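Local coordinates for DNA mismatch repair protein PMS1 (Saccharomyces cerevisiae, PDB 3H4L) that binds ATP, and probably hydrolyses it, through its GHKL-type N-terminal domain in DNA mismatch repair, at residues S69-L74 / D123-D128. Residues are numbered along the deposited sequence; the frame is centred on the assembly and turned at random.
Sequences SNYEFL and DKLEYD. With ANP (phosphoaminophosphonic acid-adenylate ester), chain E.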
loop_
_atom_site.group_PDB
_atom_site.type_symbol
_atom_site.label_atom_id
_atom_site.label_comp_id
_atom_site.label_asym_id
_atom_site.label_seq_id
_atom_site.Cartn_x
_atom_site.Cartn_y
_atom_site.Cartn_z
ATOM N N SER B 69 6.011 35.634 -3.408
ATOM C CA SER B 69 7.206 36.454 -3.252
ATOM C C SER B 69 8.381 35.627 -2.767
ATOM O O SER B 69 9.528 36.047 -2.910
ATOM C CB SER B 69 6.953 37.600 -2.275
ATOM O OG SER B 69 6.654 37.113 -0.982
ATOM N N ASN B 70 8.091 34.450 -2.209
ATOM C CA ASN B 70 9.126 33.561 -1.688
ATOM C C ASN B 70 9.648 32.563 -2.716
ATOM O O ASN B 70 10.715 31.985 -2.530
ATOM C CB ASN B 70 8.610 32.804 -0.451
ATOM C CG ASN B 70 8.584 33.673 0.807
ATOM O OD1 ASN B 70 8.220 33.217 1.891
ATOM N ND2 ASN B 70 8.978 34.930 0.662
ATOM N N TYR B 71 8.895 32.357 -3.794
ATOM C CA TYR B 71 9.288 31.426 -4.854
ATOM C C TYR B 71 10.780 31.457 -5.143
ATOM O O TYR B 71 11.469 30.445 -5.072
ATOM C CB TYR B 71 8.572 31.762 -6.168
ATOM C CG TYR B 71 7.101 31.417 -6.254
ATOM C CD1 TYR B 71 6.356 31.767 -7.385
ATOM C CD2 TYR B 71 6.444 30.755 -5.213
ATOM C CE1 TYR B 71 4.996 31.471 -7.475
ATOM C CE2 TYR B 71 5.083 30.457 -5.296
ATOM C CZ TYR B 71 4.369 30.822 -6.430
ATOM O OH TYR B 71 3.020 30.566 -6.514
ATOM N N GLU B 72 11.266 32.640 -5.476
ATOM C CA GLU B 72 12.654 32.844 -5.850
ATOM C C GLU B 72 13.712 32.548 -4.801
ATOM O O GLU B 72 14.849 32.230 -5.148
ATOM C CB GLU B 72 12.829 34.283 -6.330
ATOM C CG GLU B 72 13.827 34.454 -7.462
ATOM C CD GLU B 72 13.776 35.853 -8.052
ATOM O OE1 GLU B 72 14.380 36.779 -7.461
ATOM O OE2 GLU B 72 13.108 36.022 -9.099
ATOM N N PHE B 73 13.349 32.656 -3.526
ATOM C CA PHE B 73 14.307 32.428 -2.452
ATOM C C PHE B 73 13.951 31.255 -1.545
ATOM O O PHE B 73 14.545 31.075 -0.486
ATOM C CB PHE B 73 14.436 33.695 -1.609
ATOM C CG PHE B 73 14.513 34.947 -2.423
ATOM C CD1 PHE B 73 13.349 35.576 -2.865
ATOM C CD2 PHE B 73 15.743 35.486 -2.781
ATOM C CE1 PHE B 73 13.414 36.731 -3.661
ATOM C CE2 PHE B 73 15.820 36.636 -3.574
ATOM C CZ PHE B 73 14.653 37.258 -4.014
ATOM N N LEU B 74 12.997 30.443 -1.969
ATOM C CA LEU B 74 12.579 29.325 -1.150
ATOM C C LEU B 74 13.650 28.258 -0.912
ATOM O O LEU B 74 13.857 27.838 0.220
ATOM C CB LEU B 74 11.335 28.681 -1.758
ATOM C CG LEU B 74 10.555 27.826 -0.763
ATOM C CD1 LEU B 74 10.109 28.713 0.383
ATOM C CD2 LEU B 74 9.355 27.180 -1.440
ATOM N N ASP B 123 0.786 27.856 -9.250
ATOM C CA ASP B 123 2.035 27.805 -9.992
ATOM C C ASP B 123 2.744 26.472 -9.791
ATOM O O ASP B 123 2.567 25.798 -8.773
ATOM C CB ASP B 123 2.960 28.939 -9.540
ATOM C CG ASP B 123 2.393 30.307 -9.842
ATOM O OD1 ASP B 123 2.316 30.678 -11.042
ATOM O OD2 ASP B 123 2.020 31.002 -8.873
ATOM N N LYS B 124 3.536 26.092 -10.786
ATOM C CA LYS B 124 4.314 24.872 -10.730
ATOM C C LYS B 124 5.729 25.359 -10.875
ATOM O O LYS B 124 6.058 26.040 -11.842
ATOM C CB LYS B 124 3.958 23.944 -11.880
ATOM C CG LYS B 124 4.796 22.684 -11.927
ATOM C CD LYS B 124 4.010 21.557 -12.556
ATOM C CE LYS B 124 4.931 20.604 -13.268
ATOM N NZ LYS B 124 5.677 21.373 -14.300
ATOM N N LEU B 125 6.562 25.029 -9.898
ATOM C CA LEU B 125 7.950 25.463 -9.903
ATOM C C LEU B 125 8.934 24.303 -10.000
ATOM O O LEU B 125 8.761 23.273 -9.354
ATOM C CB LEU B 125 8.228 26.262 -8.632
ATOM C CG LEU B 125 7.301 27.456 -8.400
ATOM C CD1 LEU B 125 7.305 27.829 -6.931
ATOM C CD2 LEU B 125 7.748 28.625 -9.261
ATOM N N GLU B 126 9.951 24.473 -10.831
ATOM C CA GLU B 126 10.992 23.467 -10.990
ATOM C C GLU B 126 12.268 24.144 -10.500
ATOM O O GLU B 126 12.654 25.192 -11.026
ATOM C CB GLU B 126 11.166 23.089 -12.461
ATOM C CG GLU B 126 9.937 22.492 -13.118
ATOM C CD GLU B 126 9.702 21.038 -12.740
ATOM O OE1 GLU B 126 8.658 20.478 -13.146
ATOM O OE2 GLU B 126 10.560 20.451 -12.044
ATOM N N TYR B 127 12.912 23.578 -9.486
ATOM C CA TYR B 127 14.153 24.159 -8.985
ATOM C C TYR B 127 15.327 23.284 -9.373
ATOM O O TYR B 127 15.247 22.055 -9.276
ATOM C CB TYR B 127 14.148 24.260 -7.466
ATOM C CG TYR B 127 13.091 25.150 -6.887
ATOM C CD1 TYR B 127 11.856 24.638 -6.503
ATOM C CD2 TYR B 127 13.351 26.494 -6.663
ATOM C CE1 TYR B 127 10.909 25.447 -5.895
ATOM C CE2 TYR B 127 12.421 27.306 -6.062
ATOM C CZ TYR B 127 11.203 26.785 -5.675
ATOM O OH TYR B 127 10.290 27.616 -5.062
ATOM N N ASP B 128 16.426 23.899 -9.797
ATOM C CA ASP B 128 17.581 23.108 -10.148
ATOM C C ASP B 128 18.340 22.739 -8.873
ATOM O O ASP B 128 17.917 23.054 -7.757
ATOM C CB ASP B 128 18.487 23.853 -11.130
ATOM C CG ASP B 128 19.041 25.138 -10.561
ATOM O OD1 ASP B 128 19.043 25.289 -9.323
ATOM O OD2 ASP B 128 19.491 25.990 -11.358
HETATM P PG ANP E . 12.631 23.586 9.482
HETATM O O1G ANP E . 12.407 22.586 8.425
HETATM O O2G ANP E . 11.546 23.647 10.432
HETATM O O3G ANP E . 13.937 23.456 10.216
HETATM P PB ANP E . 11.773 25.452 7.489
HETATM O O1B ANP E . 11.744 26.940 7.428
HETATM O O2B ANP E . 10.486 24.782 7.446
HETATM N N3B ANP E . 12.679 25.021 8.738
HETATM P PA ANP E . 12.344 24.025 5.015
HETATM O O1A ANP E . 11.746 22.823 5.559
HETATM O O2A ANP E . 13.485 23.931 4.059
HETATM O O3A ANP E . 12.645 25.011 6.235
HETATM O "O5'" ANP E . 11.307 24.784 4.072
HETATM C "C5'" ANP E . 11.236 26.148 4.247
HETATM C "C4'" ANP E . 10.351 27.127 3.581
HETATM O "O4'" ANP E . 9.661 26.524 2.472
HETATM C "C3'" ANP E . 9.381 27.301 4.701
HETATM O "O3'" ANP E . 9.886 28.254 5.644
HETATM C "C2'" ANP E . 8.111 27.636 3.977
HETATM O "O2'" ANP E . 8.073 29.043 3.834
HETATM C "C1'" ANP E . 8.283 26.809 2.661
HETATM N N9 ANP E . 7.601 25.484 2.560
HETATM C C8 ANP E . 8.103 24.194 2.474
HETATM N N7 ANP E . 7.233 23.232 2.393
HETATM C C5 ANP E . 6.032 23.916 2.426
HETATM C C6 ANP E . 4.640 23.521 2.382
HETATM N N6 ANP E . 4.284 22.247 2.277
HETATM N N1 ANP E . 3.627 24.479 2.439
HETATM C C2 ANP E . 3.948 25.815 2.545
HETATM N N3 ANP E . 5.225 26.291 2.593
HETATM C C4 ANP E . 6.223 25.305 2.542
#
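Behind the nucleotide pocket, whose wall includes Leu74, the loop 69-74 packs its Tyr71 and Leu74 against strand 121-127 of the ATPase domain's large mixed sheet. Asp123, Leu125 and Tyr127, alternate residues on one side of that strand, all point their CB toward the loop. Tyr71 is held at both ends, by its hydroxyl and by its backbone O, which Tyr127 takes up. Its OH donates a hydrogen bond of 2.6 Å to Asp123 OD2, reaching that oxygen on its anti side and 20° out of the carboxylate plane, while OD2 itself sits at the ring's edge, in plane. The ring and carboxylate planes are 80° apart. Between the two polar contacts Leu125 comes over one face of the Tyr71 ring: CD1 lies 3.7 Å from the centroid, offset toward the rim in a CH-pi contact, with CD2 farther off, 3.9 Å from Tyr71 CD1.

This is the GHKL fold shared with gyrase B and Hsp90, in which the sheet backs the nucleotide site and loops and helices surround the ligand. Here Tyr127 reaches off the strand to the loop's backbone, its OH donating to Tyr71 O at 3.1 Å, in the carbonyl plane and on a lone pair. The same hydroxyl rests 3.6 Å from Leu74 CB. Leu74 swings CG away from its backbone N (chi1 -161°), which brings CD1 to 3.1 Å from O4' of the ANP ribose; Ile66 and Leu102, also pocket residues, touch its side chain. Cys106 of helix 101-107 packs on Tyr127, and Thr115 of the neighbouring strand on Tyr71. Were Tyr71 an alanine, Asp123 OD2 would probably lose this hydroxyl donor and Leu125 CD1 the ring it lies on.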